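Local coordinates for protein intramolecular trans-sialidase (Macrobdella decora, PDB 3SLI) that catalyses intramolecular trans-sialylation, cleaving sialic acid from sialoglycoconjugates and releasing it as 2,7-anhydro-Neu5Ac, at residues Thr38-Lys44 with Val109-Leu115; Asp66-His70 with Phe143-Thr148; Asp577-Ile582 with Val616-Tyr620; Ile570-Gln574 with Glu638-Val644. All coordinates share one frame; numbering follows the deposited sequence.

Contact 1: residues Thr38-Lys44 with Val109-Leu115; sequences TIILSYK and VFNTVAL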
# COMPACT_ATOMS: atom_id res chain seq x y z
N THR A 38 -9.85 -3.57 -31.98
CA THR A 38 -9.89 -2.85 -30.71
C THR A 38 -11.34 -2.77 -30.23
O THR A 38 -12.25 -2.53 -31.03
CB THR A 38 -9.37 -1.39 -30.86
OG1 THR A 38 -8.09 -1.39 -31.52
CG2 THR A 38 -9.21 -0.74 -29.48
N ILE A 39 -11.56 -3.01 -28.95
CA ILE A 39 -12.90 -2.91 -28.39
C ILE A 39 -12.81 -1.97 -27.21
O ILE A 39 -11.92 -2.08 -26.37
CB ILE A 39 -13.47 -4.26 -27.86
CG1 ILE A 39 -13.62 -5.28 -29.00
CG2 ILE A 39 -14.83 -4.02 -27.22
CD1 ILE A 39 -12.43 -6.19 -29.14
N ILE A 40 -13.69 -0.98 -27.19
CA ILE A 40 -13.71 -0.04 -26.09
C ILE A 40 -15.14 0.11 -25.63
O ILE A 40 -16.06 0.27 -26.45
CB ILE A 40 -13.06 1.33 -26.46
CG1 ILE A 40 -13.41 2.38 -25.41
CG2 ILE A 40 -13.46 1.78 -27.84
CD1 ILE A 40 -12.35 3.41 -25.25
N LEU A 41 -15.35 -0.01 -24.33
CA LEU A 41 -16.69 0.13 -23.80
C LEU A 41 -16.77 0.74 -22.42
O LEU A 41 -15.84 0.66 -21.62
CB LEU A 41 -17.45 -1.20 -23.85
CG LEU A 41 -17.10 -2.46 -23.06
CD1 LEU A 41 -18.33 -3.35 -23.07
CD2 LEU A 41 -15.91 -3.20 -23.66
N SER A 42 -17.89 1.43 -22.21
CA SER A 42 -18.22 2.11 -20.97
C SER A 42 -19.33 1.26 -20.35
O SER A 42 -20.30 0.93 -21.03
CB SER A 42 -18.74 3.51 -21.31
OG SER A 42 -19.08 4.25 -20.15
N TYR A 43 -19.22 0.92 -19.07
CA TYR A 43 -20.26 0.10 -18.43
C TYR A 43 -20.44 0.47 -16.97
O TYR A 43 -19.54 1.06 -16.36
CB TYR A 43 -19.89 -1.39 -18.49
CG TYR A 43 -18.82 -1.77 -17.48
CD1 TYR A 43 -17.47 -1.64 -17.80
CD2 TYR A 43 -19.16 -2.17 -16.18
CE1 TYR A 43 -16.48 -1.88 -16.84
CE2 TYR A 43 -18.18 -2.41 -15.21
CZ TYR A 43 -16.85 -2.26 -15.55
OH TYR A 43 -15.86 -2.45 -14.62
N LYS A 44 -21.57 0.05 -16.41
CA LYS A 44 -21.90 0.25 -15.00
C LYS A 44 -22.49 -1.08 -14.54
O LYS A 44 -23.54 -1.49 -15.03
CB LYS A 44 -22.94 1.37 -14.84
CG LYS A 44 -23.46 1.51 -13.43
CD LYS A 44 -24.30 2.76 -13.25
CE LYS A 44 -25.62 2.67 -13.99
NZ LYS A 44 -26.41 3.93 -13.80
N VAL A 109 -20.96 3.57 -10.41
CA VAL A 109 -20.32 4.43 -11.39
C VAL A 109 -19.84 3.70 -12.64
O VAL A 109 -19.67 2.48 -12.63
CB VAL A 109 -19.13 5.21 -10.76
CG1 VAL A 109 -19.63 6.18 -9.69
CG2 VAL A 109 -18.10 4.23 -10.16
N PHE A 110 -19.66 4.45 -13.72
CA PHE A 110 -19.20 3.88 -14.98
C PHE A 110 -17.68 3.74 -15.03
O PHE A 110 -16.95 4.58 -14.50
CB PHE A 110 -19.63 4.75 -16.17
CG PHE A 110 -21.06 4.54 -16.59
CD1 PHE A 110 -22.10 5.18 -15.93
CD2 PHE A 110 -21.36 3.71 -17.66
CE1 PHE A 110 -23.43 4.99 -16.33
CE2 PHE A 110 -22.67 3.50 -18.07
CZ PHE A 110 -23.71 4.14 -17.40
N ASN A 111 -17.22 2.67 -15.65
CA ASN A 111 -15.79 2.45 -15.83
C ASN A 111 -15.65 2.36 -17.35
O ASN A 111 -16.60 1.98 -18.04
CB ASN A 111 -15.33 1.14 -15.18
CG ASN A 111 -15.42 1.17 -13.66
OD1 ASN A 111 -16.49 0.98 -13.08
ND2 ASN A 111 -14.29 1.38 -13.00
N THR A 112 -14.50 2.75 -17.86
CA THR A 112 -14.26 2.70 -19.30
C THR A 112 -13.05 1.80 -19.52
O THR A 112 -11.97 2.05 -18.98
CB THR A 112 -14.02 4.11 -19.87
OG1 THR A 112 -15.01 5.01 -19.35
CG2 THR A 112 -14.12 4.09 -21.41
N VAL A 113 -13.25 0.75 -20.31
CA VAL A 113 -12.19 -0.22 -20.57
C VAL A 113 -11.94 -0.43 -22.07
O VAL A 113 -12.77 -0.04 -22.91
CB VAL A 113 -12.54 -1.59 -19.90
CG1 VAL A 113 -12.90 -1.36 -18.45
CG2 VAL A 113 -13.70 -2.28 -20.63
N ALA A 114 -10.80 -1.04 -22.39
CA ALA A 114 -10.44 -1.30 -23.78
C ALA A 114 -9.48 -2.46 -23.92
O ALA A 114 -8.61 -2.68 -23.07
CB ALA A 114 -9.81 -0.05 -24.42
N LEU A 115 -9.66 -3.22 -24.99
CA LEU A 115 -8.78 -4.33 -25.29
C LEU A 115 -8.28 -4.06 -26.71
O LEU A 115 -9.06 -3.79 -27.62
CB LEU A 115 -9.50 -5.67 -25.27
CG LEU A 115 -8.57 -6.70 -25.92
CD1 LEU A 115 -7.58 -7.23 -24.91
CD2 LEU A 115 -9.36 -7.80 -26.57
O HOH W 1 -17.12 6.45 -20.36

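Contact 2: residues Asp66-His70 with Phe143-Thr148; sequences DRHFH and FISDIT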
# COMPACT_ATOMS: atom_id res chain seq x y z
N ASP A 66 -15.89 -24.12 -24.86
CA ASP A 66 -14.54 -23.56 -24.71
C ASP A 66 -14.08 -22.84 -25.99
O ASP A 66 -12.88 -22.63 -26.20
CB ASP A 66 -13.53 -24.65 -24.31
CG ASP A 66 -13.75 -25.17 -22.89
OD1 ASP A 66 -14.54 -24.57 -22.13
OD2 ASP A 66 -13.11 -26.19 -22.54
N ARG A 67 -15.03 -22.47 -26.83
CA ARG A 67 -14.73 -21.76 -28.07
C ARG A 67 -15.38 -20.38 -28.02
O ARG A 67 -16.56 -20.22 -28.38
CB ARG A 67 -15.25 -22.55 -29.27
CG ARG A 67 -14.65 -23.94 -29.40
CD ARG A 67 -15.21 -24.65 -30.63
NE ARG A 67 -14.85 -26.06 -30.65
CZ ARG A 67 -13.68 -26.55 -31.05
NH1 ARG A 67 -12.71 -25.74 -31.47
NH2 ARG A 67 -13.46 -27.85 -31.01
N HIS A 68 -14.62 -19.39 -27.57
CA HIS A 68 -15.14 -18.03 -27.47
C HIS A 68 -14.06 -17.03 -27.06
O HIS A 68 -12.98 -17.41 -26.62
CB HIS A 68 -16.28 -17.97 -26.43
CG HIS A 68 -15.89 -18.45 -25.06
ND1 HIS A 68 -16.38 -19.61 -24.52
CD2 HIS A 68 -15.06 -17.92 -24.13
CE1 HIS A 68 -15.88 -19.79 -23.31
NE2 HIS A 68 -15.07 -18.78 -23.05
N PHE A 69 -14.39 -15.76 -27.21
CA PHE A 69 -13.54 -14.66 -26.81
C PHE A 69 -14.44 -13.76 -25.98
O PHE A 69 -15.59 -13.53 -26.35
CB PHE A 69 -13.01 -13.85 -28.00
CG PHE A 69 -12.56 -12.46 -27.62
CD1 PHE A 69 -11.32 -12.26 -27.00
CD2 PHE A 69 -13.39 -11.36 -27.83
CE1 PHE A 69 -10.93 -10.99 -26.58
CE2 PHE A 69 -13.01 -10.08 -27.41
CZ PHE A 69 -11.78 -9.90 -26.79
N HIS A 70 -13.94 -13.27 -24.85
CA HIS A 70 -14.73 -12.37 -24.03
C HIS A 70 -13.87 -11.45 -23.16
O HIS A 70 -12.72 -11.77 -22.86
CB HIS A 70 -15.78 -13.13 -23.18
CG HIS A 70 -15.27 -13.68 -21.87
ND1 HIS A 70 -14.26 -14.60 -21.79
CD2 HIS A 70 -15.71 -13.49 -20.60
CE1 HIS A 70 -14.09 -14.96 -20.53
NE2 HIS A 70 -14.96 -14.30 -19.79
N PHE A 143 -6.98 -14.55 -32.94
CA PHE A 143 -8.11 -13.68 -32.66
C PHE A 143 -9.42 -14.37 -33.03
O PHE A 143 -9.45 -15.59 -33.23
CB PHE A 143 -7.98 -12.27 -33.24
CG PHE A 143 -8.72 -11.23 -32.43
CD1 PHE A 143 -8.56 -11.18 -31.04
CD2 PHE A 143 -9.62 -10.36 -33.03
CE1 PHE A 143 -9.29 -10.27 -30.27
CE2 PHE A 143 -10.36 -9.45 -32.27
CZ PHE A 143 -10.20 -9.40 -30.88
N ILE A 144 -10.50 -13.61 -33.11
CA ILE A 144 -11.81 -14.18 -33.40
C ILE A 144 -11.87 -15.06 -34.66
O ILE A 144 -12.54 -16.09 -34.67
CB ILE A 144 -12.89 -13.08 -33.40
CG1 ILE A 144 -12.92 -12.41 -32.01
CG2 ILE A 144 -14.26 -13.65 -33.75
CD1 ILE A 144 -13.84 -11.22 -31.89
N SER A 145 -11.09 -14.69 -35.67
CA SER A 145 -11.03 -15.46 -36.91
C SER A 145 -10.52 -16.89 -36.70
O SER A 145 -10.75 -17.76 -37.55
CB SER A 145 -10.12 -14.74 -37.92
OG SER A 145 -8.86 -14.46 -37.34
N ASP A 146 -9.86 -17.12 -35.57
CA ASP A 146 -9.29 -18.43 -35.25
C ASP A 146 -10.18 -19.33 -34.41
O ASP A 146 -9.83 -20.47 -34.12
CB ASP A 146 -7.92 -18.27 -34.59
CG ASP A 146 -6.93 -17.55 -35.48
OD1 ASP A 146 -6.59 -18.06 -36.57
OD2 ASP A 146 -6.48 -16.46 -35.10
N ILE A 147 -11.32 -18.80 -33.96
CA ILE A 147 -12.26 -19.60 -33.18
C ILE A 147 -13.14 -20.37 -34.17
O ILE A 147 -13.62 -19.81 -35.16
CB ILE A 147 -13.14 -18.70 -32.29
CG1 ILE A 147 -12.26 -17.91 -31.32
CG2 ILE A 147 -14.17 -19.55 -31.53
CD1 ILE A 147 -13.05 -16.93 -30.46
N THR A 148 -13.35 -21.65 -33.89
CA THR A 148 -14.16 -22.52 -34.75
C THR A 148 -15.66 -22.46 -34.51
O THR A 148 -16.14 -22.66 -33.39
CB THR A 148 -13.70 -23.99 -34.63
OG1 THR A 148 -12.28 -24.06 -34.85
CG2 THR A 148 -14.41 -24.87 -35.66

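Contact 3: residues Asp577-Ile582 with Val616-Tyr620; sequences DGKPAI and VEWKY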
# COMPACT_ATOMS: atom_id res chain seq x y z
N ASP A 577 -23.18 14.79 16.38
CA ASP A 577 -24.39 14.49 17.17
C ASP A 577 -24.19 15.04 18.59
O ASP A 577 -24.73 14.51 19.55
CB ASP A 577 -24.69 12.98 17.23
CG ASP A 577 -25.22 12.42 15.91
OD1 ASP A 577 -25.49 13.19 14.97
OD2 ASP A 577 -25.38 11.19 15.83
N GLY A 578 -23.41 16.11 18.70
CA GLY A 578 -23.14 16.73 19.99
C GLY A 578 -22.12 16.07 20.90
O GLY A 578 -21.89 16.54 22.01
N LYS A 579 -21.46 15.02 20.42
CA LYS A 579 -20.48 14.30 21.23
C LYS A 579 -19.08 14.29 20.62
O LYS A 579 -18.92 14.51 19.42
CB LYS A 579 -20.93 12.84 21.42
CG LYS A 579 -22.28 12.70 22.10
CD LYS A 579 -22.71 11.25 22.21
CE LYS A 579 -23.99 11.14 23.04
NZ LYS A 579 -24.56 9.76 23.07
N PRO A 580 -18.04 14.10 21.46
CA PRO A 580 -16.67 14.06 20.95
C PRO A 580 -16.67 12.82 20.04
O PRO A 580 -17.27 11.80 20.39
CB PRO A 580 -15.85 13.79 22.21
CG PRO A 580 -16.65 14.42 23.28
CD PRO A 580 -18.05 14.02 22.93
N ALA A 581 -15.99 12.89 18.90
CA ALA A 581 -16.00 11.76 17.98
C ALA A 581 -14.63 11.34 17.50
O ALA A 581 -13.70 12.13 17.46
CB ALA A 581 -16.88 12.09 16.79
N ILE A 582 -14.51 10.05 17.19
CA ILE A 582 -13.28 9.49 16.64
C ILE A 582 -13.73 8.79 15.35
O ILE A 582 -14.91 8.45 15.22
CB ILE A 582 -12.53 8.54 17.63
CG1 ILE A 582 -13.43 7.37 18.06
CG2 ILE A 582 -12.07 9.33 18.85
CD1 ILE A 582 -12.71 6.31 18.89
N VAL A 616 -17.01 4.16 23.86
CA VAL A 616 -17.21 4.63 22.49
C VAL A 616 -18.33 3.85 21.80
O VAL A 616 -18.30 2.62 21.74
CB VAL A 616 -15.90 4.50 21.66
CG1 VAL A 616 -16.13 4.93 20.22
CG2 VAL A 616 -14.80 5.34 22.29
N GLU A 617 -19.33 4.57 21.32
CA GLU A 617 -20.45 3.97 20.61
C GLU A 617 -20.19 4.09 19.10
O GLU A 617 -20.19 5.20 18.56
CB GLU A 617 -21.76 4.69 20.95
CG GLU A 617 -22.96 4.18 20.14
CD GLU A 617 -24.16 5.11 20.16
OE1 GLU A 617 -24.06 6.23 20.72
OE2 GLU A 617 -25.21 4.72 19.59
N TRP A 618 -19.94 2.97 18.43
CA TRP A 618 -19.69 3.00 16.99
C TRP A 618 -21.05 3.06 16.28
O TRP A 618 -21.59 2.05 15.83
CB TRP A 618 -18.85 1.79 16.57
CG TRP A 618 -17.50 1.81 17.24
CD1 TRP A 618 -17.13 1.13 18.36
CD2 TRP A 618 -16.37 2.62 16.87
NE1 TRP A 618 -15.84 1.46 18.71
CE2 TRP A 618 -15.35 2.37 17.81
CE3 TRP A 618 -16.12 3.53 15.83
CZ2 TRP A 618 -14.09 2.99 17.75
CZ3 TRP A 618 -14.88 4.15 15.76
CH2 TRP A 618 -13.88 3.88 16.72
N LYS A 619 -21.57 4.28 16.20
CA LYS A 619 -22.89 4.55 15.64
C LYS A 619 -23.06 4.51 14.13
O LYS A 619 -24.13 4.15 13.64
CB LYS A 619 -23.38 5.90 16.16
CG LYS A 619 -24.84 6.18 15.92
CD LYS A 619 -25.25 7.50 16.55
CE LYS A 619 -26.75 7.68 16.50
NZ LYS A 619 -27.13 9.00 17.08
N TYR A 620 -22.02 4.89 13.39
CA TYR A 620 -22.11 4.93 11.92
C TYR A 620 -21.01 4.13 11.23
O TYR A 620 -19.90 4.02 11.74
CB TYR A 620 -22.00 6.39 11.43
CG TYR A 620 -23.02 7.34 12.01
CD1 TYR A 620 -24.32 7.39 11.49
CD2 TYR A 620 -22.70 8.20 13.06
CE1 TYR A 620 -25.27 8.26 12.00
CE2 TYR A 620 -23.65 9.09 13.58
CZ TYR A 620 -24.93 9.11 13.05
OH TYR A 620 -25.89 9.98 13.51

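Contact 4: residues Ile570-Gln574 with Glu638-Val644; sequences INYSQ and ELPDGQV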
# COMPACT_ATOMS: atom_id res chain seq x y z
N ILE A 570 -8.63 8.25 14.15
CA ILE A 570 -8.25 9.63 14.44
C ILE A 570 -9.29 10.39 15.24
O ILE A 570 -10.45 10.00 15.31
CB ILE A 570 -8.03 10.44 13.13
CG1 ILE A 570 -9.35 10.52 12.34
CG2 ILE A 570 -6.92 9.81 12.29
CD1 ILE A 570 -9.40 11.67 11.31
N ASN A 571 -8.84 11.47 15.86
CA ASN A 571 -9.72 12.35 16.61
C ASN A 571 -10.28 13.34 15.59
O ASN A 571 -9.58 13.71 14.64
CB ASN A 571 -8.92 13.16 17.65
CG ASN A 571 -8.64 12.38 18.90
OD1 ASN A 571 -7.51 11.96 19.15
ND2 ASN A 571 -9.66 12.19 19.72
N TYR A 572 -11.55 13.70 15.72
CA TYR A 572 -12.16 14.68 14.84
C TYR A 572 -12.32 15.93 15.72
O TYR A 572 -12.76 15.81 16.87
CB TYR A 572 -13.50 14.19 14.28
CG TYR A 572 -14.06 15.09 13.19
CD1 TYR A 572 -13.41 15.22 11.96
CD2 TYR A 572 -15.21 15.85 13.40
CE1 TYR A 572 -13.89 16.08 10.96
CE2 TYR A 572 -15.70 16.71 12.42
CZ TYR A 572 -15.03 16.82 11.21
OH TYR A 572 -15.50 17.68 10.24
N SER A 573 -12.00 17.11 15.20
CA SER A 573 -12.03 18.35 15.98
C SER A 573 -13.39 18.89 16.41
O SER A 573 -13.47 19.62 17.40
CB SER A 573 -11.27 19.46 15.24
OG SER A 573 -12.00 19.91 14.12
N GLN A 574 -14.43 18.59 15.66
CA GLN A 574 -15.76 19.08 16.00
C GLN A 574 -16.65 17.94 16.49
O GLN A 574 -16.40 16.77 16.18
CB GLN A 574 -16.38 19.78 14.79
CG GLN A 574 -15.68 21.07 14.39
CD GLN A 574 -15.68 22.10 15.51
OE1 GLN A 574 -16.63 22.18 16.30
NE2 GLN A 574 -14.62 22.89 15.60
N GLU A 638 -8.29 14.79 9.06
CA GLU A 638 -9.33 15.80 8.97
C GLU A 638 -8.69 16.95 8.18
O GLU A 638 -7.65 17.47 8.57
CB GLU A 638 -9.74 16.29 10.36
CG GLU A 638 -10.73 17.44 10.30
CD GLU A 638 -11.14 17.95 11.67
OE1 GLU A 638 -10.76 17.33 12.68
OE2 GLU A 638 -11.85 18.97 11.72
N LEU A 639 -9.28 17.28 7.03
CA LEU A 639 -8.74 18.34 6.18
C LEU A 639 -9.15 19.71 6.73
O LEU A 639 -10.02 19.79 7.59
CB LEU A 639 -9.22 18.14 4.74
CG LEU A 639 -8.90 16.77 4.12
CD1 LEU A 639 -9.58 16.63 2.76
CD2 LEU A 639 -7.40 16.56 4.00
N PRO A 640 -8.49 20.80 6.28
CA PRO A 640 -8.81 22.16 6.74
C PRO A 640 -10.30 22.51 6.63
O PRO A 640 -10.82 23.24 7.48
CB PRO A 640 -7.92 23.03 5.87
CG PRO A 640 -6.68 22.19 5.77
CD PRO A 640 -7.26 20.81 5.47
N ASP A 641 -10.97 22.06 5.57
CA ASP A 641 -12.41 22.30 5.48
C ASP A 641 -13.00 21.24 6.42
O ASP A 641 -12.27 20.63 7.19
CB ASP A 641 -12.95 22.18 4.03
CG ASP A 641 -12.63 20.83 3.35
OD1 ASP A 641 -12.18 19.87 4.01
OD2 ASP A 641 -12.85 20.73 2.12
N GLY A 642 -14.29 20.98 6.39
CA GLY A 642 -14.76 19.96 7.32
C GLY A 642 -14.45 18.51 6.96
O GLY A 642 -14.53 17.62 7.80
N GLN A 643 -14.07 18.28 5.71
CA GLN A 643 -13.84 16.93 5.20
C GLN A 643 -12.81 16.01 5.83
O GLN A 643 -11.85 16.44 6.46
CB GLN A 643 -13.65 16.98 3.69
CG GLN A 643 -14.84 17.55 2.93
CD GLN A 643 -14.69 17.36 1.44
OE1 GLN A 643 -13.91 18.06 0.79
NE2 GLN A 643 -15.40 16.40 0.89
N VAL A 644 -13.03 14.71 5.62
CA VAL A 644 -12.16 13.67 6.10
C VAL A 644 -11.46 13.07 4.88
O VAL A 644 -12.11 12.52 3.99
CB VAL A 644 -12.97 12.56 6.84
CG1 VAL A 644 -12.07 11.41 7.26
CG2 VAL A 644 -13.68 13.14 8.06
O HOH W 2 -7.30 14.47 12.14
O HOH W 3 -8.51 16.40 14.07
O HOH W 4 -14.35 20.36 11.41

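Contact 1: residues Thr38-Lys44 with Val109-Leu115
Ile39 with Leu115, Leu41 with Val113 and Tyr43 with Asn111 form three successive hydrogen-bonded pairs of an antiparallel ladder, each closed by two backbone bonds; Leu41 N to Val113 O and Val113 N to Leu41 O both measure 2.9 Å. The strand axes are 4.7 Å apart at 169°, nearly antiparallel, and the pairing runs unbroken from Ile39-Leu115 to Tyr43-Asn111. Side chains of these pairs share one face. There Leu41 CD2 lies 3.9 Å from Val113 CG2, and the Tyr43 ring, with CG set between the backbone N and carbonyl carbon (chi1 76°), swings across so that its edge meets Val113 CG1, 4.0 Å from Tyr43 CE1. On the other face Ile40 CB packs on Ala114 CB, while one water joins Ser42 OG (3.0 Å) to Thr112 OG1 (2.7 Å). Beyond the ladder Lys44 CB stands 3.7 Å from the centroid of the Phe110 ring, 5° off the normal, a CH-pi contact over the face.

Farther out, Leu54 of strand 51-58 covers Leu41, Tyr43 and Val113, whereas Leu187 and Ala190 of helix 184-191 cover Ala114 and Ile40 respectively. Thr112 OG1 also bonds to Thr194 OG1. The chemistry thus divides by face: one is largely apolar and turned into the interior of a concanavalin-like beta sandwich, the other sets Ile40 and Ala114 beside the water-bridged hydroxyls of Ser42 and Thr112.

Contact 2: residues Asp66-His70 with Phe143-Thr148
Arg67 meets the loop with its aliphatic part: its CB lies 3.9 Å from Ile147 CG2, and the chain, extended from CG to NE, then runs beside Thr148, both side chains pointing the same way. Arg67 CD comes within 3.5 Å of Thr148 O, and Arg67 NH1 within 3.7 Å of Thr148 CB, approaches that are van der Waals in kind. The polar groups of Thr148 are engaged elsewhere, OG1 with Asn85 and the carbonyl oxygen with Asn59 ND2.

His68 turns its side chain from the loop toward strand 158-160 and offers backbone instead, its carbonyl carbon sitting 3.5 Å from Ile147 CD1. The same methyl reaches on to the next residue. This alternation is that of a beta strand: residues 67-74 belong to the six-stranded antiparallel sheet of the N-terminal beta sandwich, and the loop carrying the 3-10 segment 144-146 packs over the beginning of the strand, through residues that flank and start that segment. The turn is tied internally, since Phe143 N donates to the anti lone pair of Asp146 OD2 at 2.9 Å, and Asp146 N donates to Phe143 O.

Phe69 points its side chain at the loop, with CG anti to the backbone N (chi1 159°), which places the ring among three loop residues. Ile147 CD1 touches its CB, and Ile144 CD1 approaches its CD2 at 4.1 Å. Phe143 presents an edge to one face of the Phe69 ring; the centroids are 5.3 Å apart and the planes inclined at 59°, an edge-to-face pair in which Phe143 CE1 stands above the rim. Leu83 of the adjoining strand 79-85 packs against both Phe69 and Ile147.

Contact 3: residues Asp577-Ile582 with Val616-Tyr620
With CG anti to its own carbonyl carbon (chi1 -73°), Asp577 extends its carboxylate toward Lys619 and Tyr620, which come from the opposite direction; the lysine, CG anti to the backbone N (chi1 -167°), stays extended to its amine. Both donors converge on one oxygen. Tyr620 OH donates to Asp577 OD2 at 2.7 Å on the syn lone pair, in the plane of the tyrosine ring and at its edge. Lys619 NZ forms a salt bridge to the same OD2 at 3.1 Å but arrives from above the carboxylate plane, 37° out of it. The two donors thus reach OD2 from different directions, and the ammonium would be expected to stabilise the carboxylate's negative charge.

Lys619 and Tyr620 face Ile600 together in a classic beta bulge, just after an inverse gamma turn centred on Trp618, an arrangement consistent with two successive residues reaching the same carboxylate. Strands 579-587 and 614-623 are not adjacent in this four-stranded propeller blade, since 596-605 runs between them.

Farther along, Ile582 reaches across to the apolar part of strand 616-620. Its side chain crosses that of Trp618 at about a right angle, with Ile582 CD1 3.5 Å from Trp618 CH2 and 3.9 Å from Val616 CG1. That Val616 methyl also sits over the rim of one indole face, 3.6 Å above the plane. Tyr529 of strand 526-530 packs on Ile582 and Val616.

Contact 4: residues Ile570-Gln574 with Glu638-Val644
Two parts of the beta-propeller meet where strand 568-572, an outermost strand of its four-stranded sheet, ends at a corner and Tyr572 and Ser573 receive Glu638, at the end of strand 634-638, and the loop leading to strand 644-649. The glutamate chain is extended, CG anti to the backbone N (chi1 175°), and delivers its carboxylate to both residues. Ser573 grips it twice: its N donates to Glu638 OE1 at 2.8 Å, on the syn side but 22° out of plane, and its OG donates to Glu638 OE2 at 2.6 Å on the syn lone pair. One oxygen is therefore taken by main chain and the other by hydroxyl, which fixes the rotation of the group.

The carboxylate also lies stacked over one face of the Tyr572 ring, the planes 27° apart, with Glu638 CD 3.4 Å from Tyr572 CE1. The ring's other end locks onto the loop, because Tyr572 OH donates to Gly642 O at 2.6 Å, in the carbonyl plane and on a lone pair. Leu639 N, bonding to Gln643 O, closes the turn, so the tyrosine spans from the blade edge to this loop. Val644 CG2 touches the ring at CE1, and Ile672 of helix 672-675 packs on both Tyr572 and Val644. One water donates to Asn571 O and, at 2.8 Å, to Glu638 OE1; another donates to Tyr572 OH and to Glu638 OE2.

In the fold
Contacts 1 and 2 belong to the N-terminal beta sandwich and touch directly: Leu115 packs on Phe69, joining the two sheets across the interior, and Ile39 CD1 meets the loop residue Phe143 at its CZ, 4.3 Å away. Contacts 3 and 4 sit in the propeller, centres 14 Å apart, and their first segments lie on neighbouring strands 579-587 and 568-572 of one blade; Ala581 O lies 3.2 Å from Tyr572 N, a probable hydrogen bond. The pairs do not meet; even contacts 1 and 4 stay about 15 Å apart between nearest atoms. As in other sialidases, the active site, where 2,7-anhydro-Neu5Ac binds, is expected in the propeller, the domain that holds contacts 3 and 4.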